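Local structure of putative esterase (7C4D) at residues 26-31 against 50-55; 66-71 against 196-201; 146-151 against 186-191. The protein probably hydrolyses carboxylic ester bonds, as an alpha/beta-hydrolase-fold esterase from an uncultured marine bacterium. All blocks are in the same frame, centred on the assembly; numbering follows the deposited sequence.

Contact 1 lies in the buried core, where 26-31 and 50-55 run as neighbouring strands of the main sheet; contacts 2 and 3 are only partly buried. Contact 2 joins a core loop to the mainly helical insertion 131-203, and contact 3 lies within that insertion. Their chemistry changes accordingly. Contact 1 combines regular backbone bonds with aliphatic packing, contact 2 rests on one asparagine amide bonded to loop backbone and held by a second asparagine, and contact 3 is apolar packing without polar bonds between its segments. Contacts 1 and 2 have centres about 22 Å apart. Contacts 2 and 3 meet directly, Ala-66 O lying 2.9 Å from Asn-191 ND2.

Contact 1 of 3, residues 26-31 against 50-55; sequences LIILHG and FQVYLI. With SO4 (sulfate ion), chain E.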
loop_
_atom_site.group_PDB
_atom_site.type_symbol
_atom_site.label_atom_id
_atom_site.label_comp_id
_atom_site.label_asym_id
_atom_site.label_seq_id
_atom_site.Cartn_x
_atom_site.Cartn_y
_atom_site.Cartn_z
ATOM N N LEU A 26 11.761 -6.608 8.038
ATOM C CA LEU A 26 11.187 -5.402 7.493
ATOM C C LEU A 26 10.066 -5.863 6.564
ATOM O O LEU A 26 10.322 -6.540 5.570
ATOM C CB LEU A 26 12.294 -4.633 6.763
ATOM C CG LEU A 26 11.874 -3.379 5.979
ATOM C CD1 LEU A 26 11.125 -2.410 6.863
ATOM C CD2 LEU A 26 13.107 -2.685 5.380
ATOM N N ILE A 27 8.832 -5.484 6.911
ATOM C CA ILE A 27 7.659 -5.844 6.138
ATOM C C ILE A 27 7.242 -4.642 5.304
ATOM O O ILE A 27 7.081 -3.549 5.866
ATOM C CB ILE A 27 6.514 -6.339 7.071
ATOM C CG1 ILE A 27 6.903 -7.617 7.818
ATOM C CG2 ILE A 27 5.220 -6.523 6.284
ATOM C CD1 ILE A 27 5.905 -8.108 8.869
ATOM N N ILE A 28 7.045 -4.858 3.987
ATOM C CA ILE A 28 6.589 -3.779 3.117
ATOM C C ILE A 28 5.164 -4.107 2.628
ATOM O O ILE A 28 4.916 -5.220 2.176
ATOM C CB ILE A 28 7.595 -3.535 1.973
ATOM C CG1 ILE A 28 9.024 -3.395 2.502
ATOM C CG2 ILE A 28 7.238 -2.361 1.069
ATOM C CD1 ILE A 28 10.064 -2.993 1.408
ATOM N N LEU A 29 4.243 -3.140 2.747
ATOM C CA LEU A 29 2.845 -3.264 2.330
ATOM C C LEU A 29 2.523 -2.228 1.252
ATOM O O LEU A 29 2.568 -1.012 1.482
ATOM C CB LEU A 29 1.902 -3.050 3.524
ATOM C CG LEU A 29 2.077 -3.955 4.731
ATOM C CD1 LEU A 29 0.981 -3.664 5.744
ATOM C CD2 LEU A 29 2.014 -5.397 4.303
ATOM N N HIS A 30 2.182 -2.721 0.063
ATOM C CA HIS A 30 1.784 -1.892 -1.059
ATOM C C HIS A 30 0.409 -1.215 -0.803
ATOM O O HIS A 30 -0.333 -1.524 0.149
ATOM C CB HIS A 30 1.762 -2.788 -2.299
ATOM C CG HIS A 30 0.703 -3.830 -2.205
ATOM N ND1 HIS A 30 -0.623 -3.565 -2.500
ATOM C CD2 HIS A 30 0.738 -5.104 -1.771
ATOM C CE1 HIS A 30 -1.350 -4.632 -2.284
ATOM N NE2 HIS A 30 -0.539 -5.603 -1.840
ATOM N N GLY A 31 0.055 -0.277 -1.679
ATOM C CA GLY A 31 -1.259 0.350 -1.685
ATOM C C GLY A 31 -2.261 -0.305 -2.662
ATOM O O GLY A 31 -1.979 -1.342 -3.279
ATOM N N PHE A 50 18.371 -5.762 5.991
ATOM C CA PHE A 50 17.180 -6.256 6.679
ATOM C C PHE A 50 16.732 -7.537 6.007
ATOM O O PHE A 50 17.182 -7.815 4.900
ATOM C CB PHE A 50 16.045 -5.217 6.644
ATOM C CG PHE A 50 16.345 -3.879 7.306
ATOM C CD1 PHE A 50 16.105 -3.673 8.657
ATOM C CD2 PHE A 50 16.800 -2.804 6.564
ATOM C CE1 PHE A 50 16.365 -2.447 9.257
ATOM C CE2 PHE A 50 17.022 -1.568 7.155
ATOM C CZ PHE A 50 16.847 -1.394 8.510
ATOM N N GLN A 51 15.848 -8.281 6.688
ATOM C CA GLN A 51 15.153 -9.418 6.110
ATOM C C GLN A 51 13.818 -8.902 5.602
ATOM O O GLN A 51 12.897 -8.746 6.391
ATOM C CB GLN A 51 14.982 -10.512 7.170
ATOM C CG GLN A 51 16.328 -11.095 7.626
ATOM C CD GLN A 51 16.110 -12.269 8.541
ATOM O OE1 GLN A 51 15.631 -13.318 8.134
ATOM N NE2 GLN A 51 16.355 -12.057 9.815
ATOM N N VAL A 52 13.765 -8.556 4.312
ATOM C CA VAL A 52 12.630 -7.856 3.758
ATOM C C VAL A 52 11.564 -8.847 3.285
ATOM O O VAL A 52 11.853 -9.741 2.480
ATOM C CB VAL A 52 13.064 -6.944 2.600
ATOM C CG1 VAL A 52 11.882 -6.130 2.093
ATOM C CG2 VAL A 52 14.245 -6.042 2.980
ATOM N N TYR A 53 10.323 -8.632 3.752
ATOM C CA TYR A 53 9.153 -9.397 3.325
ATOM C C TYR A 53 8.248 -8.530 2.451
ATOM O O TYR A 53 7.778 -7.471 2.887
ATOM C CB TYR A 53 8.373 -9.906 4.533
ATOM C CG TYR A 53 9.118 -10.912 5.365
ATOM C CD1 TYR A 53 10.027 -10.501 6.321
ATOM C CD2 TYR A 53 8.926 -12.274 5.185
ATOM C CE1 TYR A 53 10.728 -11.417 7.077
ATOM C CE2 TYR A 53 9.607 -13.211 5.936
ATOM C CZ TYR A 53 10.507 -12.770 6.891
ATOM O OH TYR A 53 11.169 -13.662 7.674
ATOM N N LEU A 54 8.111 -8.930 1.180
ATOM C CA LEU A 54 7.246 -8.243 0.232
ATOM C C LEU A 54 5.934 -9.018 0.200
ATOM O O LEU A 54 5.873 -10.129 -0.342
ATOM C CB LEU A 54 7.883 -8.235 -1.156
ATOM C CG LEU A 54 9.279 -7.628 -1.298
ATOM C CD1 LEU A 54 9.725 -7.766 -2.731
ATOM C CD2 LEU A 54 9.260 -6.155 -0.937
ATOM N N ILE A 55 4.924 -8.428 0.846
ATOM C CA ILE A 55 3.632 -9.058 1.097
ATOM C C ILE A 55 2.656 -8.554 0.038
ATOM O O ILE A 55 2.722 -7.380 -0.360
ATOM C CB ILE A 55 3.189 -8.703 2.529
ATOM C CG1 ILE A 55 3.903 -9.563 3.578
ATOM C CG2 ILE A 55 1.683 -8.747 2.683
ATOM C CD1 ILE A 55 3.399 -10.935 3.619
HETATM S S SO4 E . 2.454 0.216 -4.774
HETATM O O1 SO4 E . 2.412 -1.152 -5.219
HETATM O O2 SO4 E . 1.138 0.791 -4.947
HETATM O O3 SO4 E . 2.802 0.280 -3.368
HETATM O O4 SO4 E . 3.415 0.954 -5.541
HETATM O O HOH W 1 3.908 -4.927 -0.572
#
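Leu-26 packs against Phe-50 and Val-52 where two parallel strands, 25-29 and 51-55, run side by side; the axes of 26-29 and 51-55 approach to 4.7 Å. Its CG stands anti to the backbone N (chi1 174°), and Leu-26 CD2 reaches the Phe-50 ring off-centre in a CH-pi contact, 4.3 Å from the centroid. The CB atoms of Leu-26 and Phe-50 also touch, while the backbone of Leu-26 is bonded at both its N and its O: the N donates to Gln-51 O from above the carbonyl plane, and Leu-26 O receives Tyr-53 N at 2.8 Å in a nearly straight bond. The ladder continues with Ile-28 N to Tyr-53 O and ends in a weak bond from Ile-55 N to Ile-28 O.

On the face that carries Leu-26, Ile-28 CD1 rests against two neighbours, 3.7 Å from Val-52 CG1 and 4.0 Å from Leu-54 CD2; helix 40-46 covers Val-52 and Leu-54 here. Ile-55 lies on the other face, under helix 71-84. Ile-55 CG2 runs alongside Leu-29, 3.7 Å from Leu-29 CD2, and CG1 approaches Ile-27 CG2.

Beyond Ile-28 the strands splay, and a water bridges them: it donates to Ile-28 O and Ile-55 O and accepts weakly from His-30 N. The His-30 ring presents its CD2 edge to Ile-55 O at 3.3 Å, and its rotation is fixed by ND1 bonding Gly-31 O and NE2 bonding Gln-57. Gly-31 N donates to a sulfate, probably from the crystallisation liquor, which Asn-38, Trp-39 and His-256 also bind. Strand 25-29, helix 40-46 and strand 51-55 together form a beta-alpha-beta crossover of the central sheet characteristic of the alpha/beta hydrolase fold.

Contact 2 of 3, residues 66-71 against 196-201; sequences ADDMSY and EKNIIN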
loop_
_atom_site.group_PDB
_atom_site.type_symbol
_atom_site.label_atom_id
_atom_site.label_comp_id
_atom_site.label_asym_id
_atom_site.label_seq_id
_atom_site.Cartn_x
_atom_site.Cartn_y
_atom_site.Cartn_z
ATOM N N ALA A 66 -11.290 -12.106 -0.970
ATOM C CA ALA A 66 -12.336 -12.009 0.042
ATOM C C ALA A 66 -13.180 -10.765 -0.245
ATOM O O ALA A 66 -12.799 -9.948 -1.072
ATOM C CB ALA A 66 -11.756 -12.019 1.441
ATOM N N ASP A 67 -14.369 -10.678 0.378
ATOM C CA ASP A 67 -15.328 -9.610 0.113
ATOM C C ASP A 67 -15.037 -8.415 1.010
ATOM O O ASP A 67 -15.066 -7.286 0.542
ATOM C CB ASP A 67 -16.768 -10.078 0.337
ATOM C CG ASP A 67 -17.191 -11.182 -0.618
ATOM O OD1 ASP A 67 -17.124 -10.955 -1.848
ATOM O OD2 ASP A 67 -17.562 -12.263 -0.123
ATOM N N ASP A 68 -14.792 -8.700 2.292
ATOM C CA ASP A 68 -14.369 -7.709 3.270
ATOM C C ASP A 68 -12.887 -7.360 3.044
ATOM O O ASP A 68 -12.016 -8.240 3.011
ATOM C CB ASP A 68 -14.541 -8.254 4.691
ATOM C CG ASP A 68 -14.167 -7.238 5.745
ATOM O OD1 ASP A 68 -14.379 -6.060 5.483
ATOM O OD2 ASP A 68 -13.653 -7.639 6.805
ATOM N N MET A 69 -12.631 -6.058 2.907
ATOM C CA MET A 69 -11.311 -5.456 2.824
ATOM C C MET A 69 -11.181 -4.309 3.828
ATOM O O MET A 69 -10.558 -3.297 3.525
ATOM C CB MET A 69 -11.165 -4.797 1.451
ATOM C CG MET A 69 -10.494 -5.628 0.456
ATOM S SD MET A 69 -10.368 -4.635 -1.014
ATOM C CE MET A 69 -8.770 -3.864 -0.756
ATOM N N SER A 70 -11.791 -4.438 5.006
ATOM C CA SER A 70 -11.673 -3.419 6.031
ATOM C C SER A 70 -10.231 -3.431 6.571
ATOM O O SER A 70 -9.552 -4.437 6.414
ATOM C CB SER A 70 -12.674 -3.721 7.104
ATOM O OG SER A 70 -12.194 -4.740 7.964
ATOM N N TYR A 71 -9.797 -2.356 7.255
ATOM C CA TYR A 71 -8.440 -2.211 7.740
ATOM C C TYR A 71 -8.263 -3.159 8.905
ATOM O O TYR A 71 -7.155 -3.614 9.204
ATOM C CB TYR A 71 -8.124 -0.756 8.093
ATOM C CG TYR A 71 -7.855 0.109 6.885
ATOM C CD1 TYR A 71 -6.795 -0.204 6.035
ATOM C CD2 TYR A 71 -8.586 1.261 6.616
ATOM C CE1 TYR A 71 -6.545 0.514 4.885
ATOM C CE2 TYR A 71 -8.302 2.044 5.503
ATOM C CZ TYR A 71 -7.280 1.654 4.632
ATOM O OH TYR A 71 -6.897 2.333 3.509
ATOM N N GLU A 196 -14.379 -2.154 -4.991
ATOM C CA GLU A 196 -15.488 -1.230 -5.222
ATOM C C GLU A 196 -16.416 -1.173 -4.017
ATOM O O GLU A 196 -16.745 -0.088 -3.557
ATOM C CB GLU A 196 -16.291 -1.579 -6.473
ATOM C CG GLU A 196 -17.364 -0.549 -6.792
ATOM C CD GLU A 196 -18.102 -0.715 -8.114
ATOM O OE1 GLU A 196 -18.700 -1.796 -8.325
ATOM O OE2 GLU A 196 -18.084 0.235 -8.934
ATOM N N LYS A 197 -16.795 -2.337 -3.481
ATOM C CA LYS A 197 -17.736 -2.372 -2.377
ATOM C C LYS A 197 -17.022 -2.172 -1.041
ATOM O O LYS A 197 -17.600 -2.505 0.002
ATOM C CB LYS A 197 -18.515 -3.694 -2.365
ATOM C CG LYS A 197 -19.338 -3.971 -3.620
ATOM C CD LYS A 197 -20.284 -5.136 -3.475
ATOM C CE LYS A 197 -21.144 -5.321 -4.704
ATOM N NZ LYS A 197 -22.505 -5.773 -4.336
ATOM N N ASN A 198 -15.772 -1.667 -1.076
ATOM C CA ASN A 198 -15.062 -1.337 0.151
ATOM C C ASN A 198 -14.422 0.052 0.086
ATOM O O ASN A 198 -13.623 0.389 0.973
ATOM C CB ASN A 198 -13.961 -2.348 0.503
ATOM C CG ASN A 198 -14.475 -3.651 1.055
ATOM O OD1 ASN A 198 -14.511 -3.851 2.273
ATOM N ND2 ASN A 198 -14.873 -4.534 0.146
ATOM N N ILE A 199 -14.755 0.844 -0.943
ATOM C CA ILE A 199 -14.142 2.160 -1.121
ATOM C C ILE A 199 -14.333 3.090 0.089
ATOM O O ILE A 199 -13.494 3.939 0.365
ATOM C CB ILE A 199 -14.565 2.830 -2.447
ATOM C CG1 ILE A 199 -13.600 3.949 -2.851
ATOM C CG2 ILE A 199 -16.016 3.307 -2.414
ATOM C CD1 ILE A 199 -12.237 3.471 -3.343
ATOM N N ILE A 200 -15.443 2.960 0.810
ATOM C CA ILE A 200 -15.654 3.778 1.993
ATOM C C ILE A 200 -14.706 3.319 3.114
ATOM O O ILE A 200 -14.154 4.141 3.841
ATOM C CB ILE A 200 -17.158 3.754 2.390
ATOM C CG1 ILE A 200 -18.045 4.446 1.348
ATOM C CG2 ILE A 200 -17.414 4.285 3.800
ATOM C CD1 ILE A 200 -17.530 5.797 0.903
ATOM N N ASN A 201 -14.595 1.996 3.293
ATOM C CA ASN A 201 -13.702 1.347 4.241
ATOM C C ASN A 201 -12.256 1.787 4.004
ATOM O O ASN A 201 -11.509 2.013 4.959
ATOM C CB ASN A 201 -13.794 -0.178 4.138
ATOM C CG ASN A 201 -14.938 -0.765 4.930
ATOM O OD1 ASN A 201 -15.660 -0.041 5.597
ATOM N ND2 ASN A 201 -15.099 -2.075 4.879
HETATM O O HOH W 2 -11.792 -0.160 6.789
#
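Met-69 and Asn-198 face each other with CA atoms 6.2 Å apart, where the irregular loop 66-70 passes the break between helices 192-196 and 199-203. The contact joins this core loop to the mainly helical insertion 131-203, between strands 113-119 and 217-222, consistent with the cap of alpha/beta hydrolases. Asp-68 forms an Asx turn, its OD1 accepting from Ser-70 N, and Ser-70 then stands as N-cap of helix 71-84.

The Asn-198 side chain carries the contact. Its CG lies anti to the carbonyl carbon (chi1 -75°), directing the amide at the loop so that each end finds backbone. Asn-198 ND2 donates to Asp-67 O at 2.8 Å and also to Ser-194 O. OD1 accepts Met-69 N from well above the carbonyl plane, while Asn-201 ND2 reaches Asn-198 OD1 at 3.2 Å from the opposite face. Asn-198 CG, the centre of the flat amide, lies 3.5 Å from Met-69 CB. The end of the Met-69 side chain leads away from Asn-198, and the side chain also packs on Met-97 of helix 97-108.

Asn-201 also lays ND2 over Ser-70 CB. Tyr-71 OH bonds Ile-202 O, tying the beginning of helix 71-84 to helix 199-203; its ring meets Trp-104 of helix 97-108. A water accepts from Tyr-71 N and donates to Asn-201 O, and Asn-201 O lies 3.3 Å from Tyr-71 CE2.

Contact 3 of 3, residues 146-151 against 186-191; sequences IDPSEA and YRWKIN
Pro-148 is the bump of this contact, its ring pushed against the backbone and side chains of strand 186-188. Pro-148 CG lies 3.7 Å from Trp-188 CD1, and CD approaches the neighbouring NE1, so the pyrrolidine leans obliquely on the five-membered part of the indole. The adjoining ring carbon, Pro-148 CB, sits 3.5 Å from Tyr-186 O and close to Arg-187 CA. The proline therefore fills the hollow formed by Tyr-186, the Arg-187 backbone and the indole, and Ile-178 of the paired strand 178-180 touches both Pro-148 and Trp-188.

Trp-188 takes chi1 -66°, with CG anti to the carbonyl carbon, and this carries the indole back toward 146-151. Its benzo portion meets a second, smaller bump: Ile-146 CG2 lies 4.0 Å from Trp-188 CZ2. The end of Ile-146 leads away from the indole, and the side chain also touches Ile-157 and Leu-161 of helix 154-164, so it lies between the two.

At the other end, Tyr-186 lies beside the turn that follows the proline. Ala-151 N bonds back to Pro-148 O, curling 148-151 so that Ala-151 O comes to the edge of the tyrosine ring, 3.9 Å from Tyr-186 CD1. Arg-187 points the other way, its NE in a salt bridge with Glu-179.

Both segments lie within the mainly helical insertion 131-203, consistent with an alpha/beta hydrolase cap. Polar groups contribute little attraction. Pro-148 O and Tyr-186 O are two acceptors only 3.2 Å apart, and Trp-188 NE1, buried here, has no partner in the model, although Ile-146 O lies in the indole plane at 3.9 Å. The loop and the hairpin strand are thus joined by apolar shape-matching, at the cost of a buried N-H left without a bond.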
loop_
_atom_site.group_PDB
_atom_site.type_symbol
_atom_site.label_atom_id
_atom_site.label_comp_id
_atom_site.label_asym_id
_atom_site.label_seq_id
_atom_site.Cartn_x
_atom_site.Cartn_y
_atom_site.Cartn_z
ATOM N N ILE A 146 -13.699 -2.516 -18.253
ATOM C CA ILE A 146 -12.886 -3.349 -19.122
ATOM C C ILE A 146 -13.331 -4.799 -18.932
ATOM O O ILE A 146 -13.494 -5.253 -17.798
ATOM C CB ILE A 146 -11.377 -3.134 -18.853
ATOM C CG1 ILE A 146 -10.924 -1.699 -19.158
ATOM C CG2 ILE A 146 -10.519 -4.174 -19.568
ATOM C CD1 ILE A 146 -11.432 -1.115 -20.471
ATOM N N ASP A 147 -13.576 -5.486 -20.057
ATOM C CA ASP A 147 -13.877 -6.909 -20.073
ATOM C C ASP A 147 -12.633 -7.678 -20.527
ATOM O O ASP A 147 -12.324 -7.733 -21.722
ATOM C CB ASP A 147 -15.141 -7.221 -20.886
ATOM C CG ASP A 147 -15.444 -8.708 -21.017
ATOM O OD1 ASP A 147 -15.400 -9.416 -19.984
ATOM O OD2 ASP A 147 -15.711 -9.150 -22.157
ATOM N N PRO A 148 -11.881 -8.290 -19.579
ATOM C CA PRO A 148 -10.670 -9.039 -19.921
ATOM C C PRO A 148 -10.987 -10.346 -20.650
ATOM O O PRO A 148 -10.168 -10.828 -21.432
ATOM C CB PRO A 148 -10.015 -9.295 -18.552
ATOM C CG PRO A 148 -11.168 -9.293 -17.568
ATOM C CD PRO A 148 -12.160 -8.298 -18.131
ATOM N N SER A 149 -12.196 -10.877 -20.393
ATOM C CA SER A 149 -12.697 -12.141 -20.919
ATOM C C SER A 149 -12.813 -12.103 -22.439
ATOM O O SER A 149 -12.870 -13.157 -23.073
ATOM C CB SER A 149 -14.028 -12.499 -20.306
ATOM O OG SER A 149 -13.871 -13.420 -19.240
ATOM N N GLU A 150 -12.862 -10.889 -23.005
ATOM C CA GLU A 150 -12.924 -10.692 -24.445
ATOM C C GLU A 150 -11.609 -11.132 -25.087
ATOM O O GLU A 150 -11.540 -11.290 -26.305
ATOM C CB GLU A 150 -13.263 -9.239 -24.777
ATOM C CG GLU A 150 -14.234 -9.107 -25.935
ATOM C CD GLU A 150 -15.193 -7.937 -25.818
ATOM O OE1 GLU A 150 -15.985 -7.735 -26.760
ATOM O OE2 GLU A 150 -15.144 -7.230 -24.788
ATOM N N ALA A 151 -10.572 -11.292 -24.249
ATOM C CA ALA A 151 -9.350 -12.027 -24.559
ATOM C C ALA A 151 -8.472 -11.308 -25.588
ATOM O O ALA A 151 -7.544 -11.907 -26.135
ATOM C CB ALA A 151 -9.674 -13.445 -24.978
ATOM N N TYR A 186 -7.577 -13.512 -20.942
ATOM C CA TYR A 186 -7.074 -12.615 -19.911
ATOM C C TYR A 186 -8.098 -12.468 -18.786
ATOM O O TYR A 186 -9.288 -12.701 -18.988
ATOM C CB TYR A 186 -6.736 -11.247 -20.511
ATOM C CG TYR A 186 -5.523 -11.243 -21.404
ATOM C CD1 TYR A 186 -5.591 -11.707 -22.708
ATOM C CD2 TYR A 186 -4.299 -10.783 -20.941
ATOM C CE1 TYR A 186 -4.477 -11.715 -23.532
ATOM C CE2 TYR A 186 -3.175 -10.781 -21.753
ATOM C CZ TYR A 186 -3.264 -11.245 -23.055
ATOM O OH TYR A 186 -2.168 -11.247 -23.868
ATOM N N ARG A 187 -7.608 -12.068 -17.603
ATOM C CA ARG A 187 -8.412 -11.886 -16.404
ATOM C C ARG A 187 -7.738 -10.886 -15.466
ATOM O O ARG A 187 -6.520 -10.708 -15.497
ATOM C CB ARG A 187 -8.632 -13.220 -15.687
ATOM C CG ARG A 187 -7.367 -14.045 -15.489
ATOM C CD ARG A 187 -7.614 -15.218 -14.564
ATOM N NE ARG A 187 -7.767 -14.752 -13.192
ATOM C CZ ARG A 187 -8.628 -15.248 -12.307
ATOM N NH1 ARG A 187 -8.683 -14.746 -11.084
ATOM N NH2 ARG A 187 -9.440 -16.236 -12.646
ATOM N N TRP A 188 -8.547 -10.228 -14.630
ATOM C CA TRP A 188 -8.013 -9.446 -13.530
ATOM C C TRP A 188 -7.573 -10.408 -12.436
ATOM O O TRP A 188 -8.313 -11.321 -12.090
ATOM C CB TRP A 188 -9.051 -8.463 -12.992
ATOM C CG TRP A 188 -9.433 -7.379 -13.953
ATOM C CD1 TRP A 188 -10.636 -7.222 -14.585
ATOM C CD2 TRP A 188 -8.605 -6.283 -14.388
ATOM N NE1 TRP A 188 -10.608 -6.106 -15.380
ATOM C CE2 TRP A 188 -9.378 -5.507 -15.285
ATOM C CE3 TRP A 188 -7.299 -5.875 -14.111
ATOM C CZ2 TRP A 188 -8.872 -4.366 -15.913
ATOM C CZ3 TRP A 188 -6.813 -4.730 -14.713
ATOM C CH2 TRP A 188 -7.581 -3.991 -15.614
ATOM N N LYS A 189 -6.377 -10.191 -11.877
ATOM C CA LYS A 189 -5.988 -11.020 -10.747
ATOM C C LYS A 189 -6.497 -10.413 -9.444
ATOM O O LYS A 189 -6.552 -11.120 -8.444
ATOM C CB LYS A 189 -4.476 -11.276 -10.691
ATOM C CG LYS A 189 -3.594 -10.052 -10.526
ATOM C CD LYS A 189 -2.244 -10.244 -11.171
ATOM C CE LYS A 189 -1.158 -9.431 -10.511
ATOM N NZ LYS A 189 0.135 -9.661 -11.181
ATOM N N ILE A 190 -6.824 -9.115 -9.466
ATOM C CA ILE A 190 -7.368 -8.392 -8.313
ATOM C C ILE A 190 -8.897 -8.493 -8.227
ATOM O O ILE A 190 -9.595 -8.427 -9.230
ATOM C CB ILE A 190 -6.927 -6.916 -8.345
ATOM C CG1 ILE A 190 -7.179 -6.281 -9.714
ATOM C CG2 ILE A 190 -5.473 -6.790 -7.925
ATOM C CD1 ILE A 190 -7.100 -4.772 -9.709
ATOM N N ASN A 191 -9.409 -8.549 -6.993
ATOM C CA ASN A 191 -10.834 -8.584 -6.696
ATOM C C ASN A 191 -11.439 -7.184 -6.763
ATOM O O ASN A 191 -11.704 -6.561 -5.727
ATOM C CB ASN A 191 -11.067 -9.213 -5.329
ATOM C CG ASN A 191 -12.506 -9.577 -5.049
ATOM O OD1 ASN A 191 -13.395 -9.220 -5.813
ATOM N ND2 ASN A 191 -12.725 -10.275 -3.944
#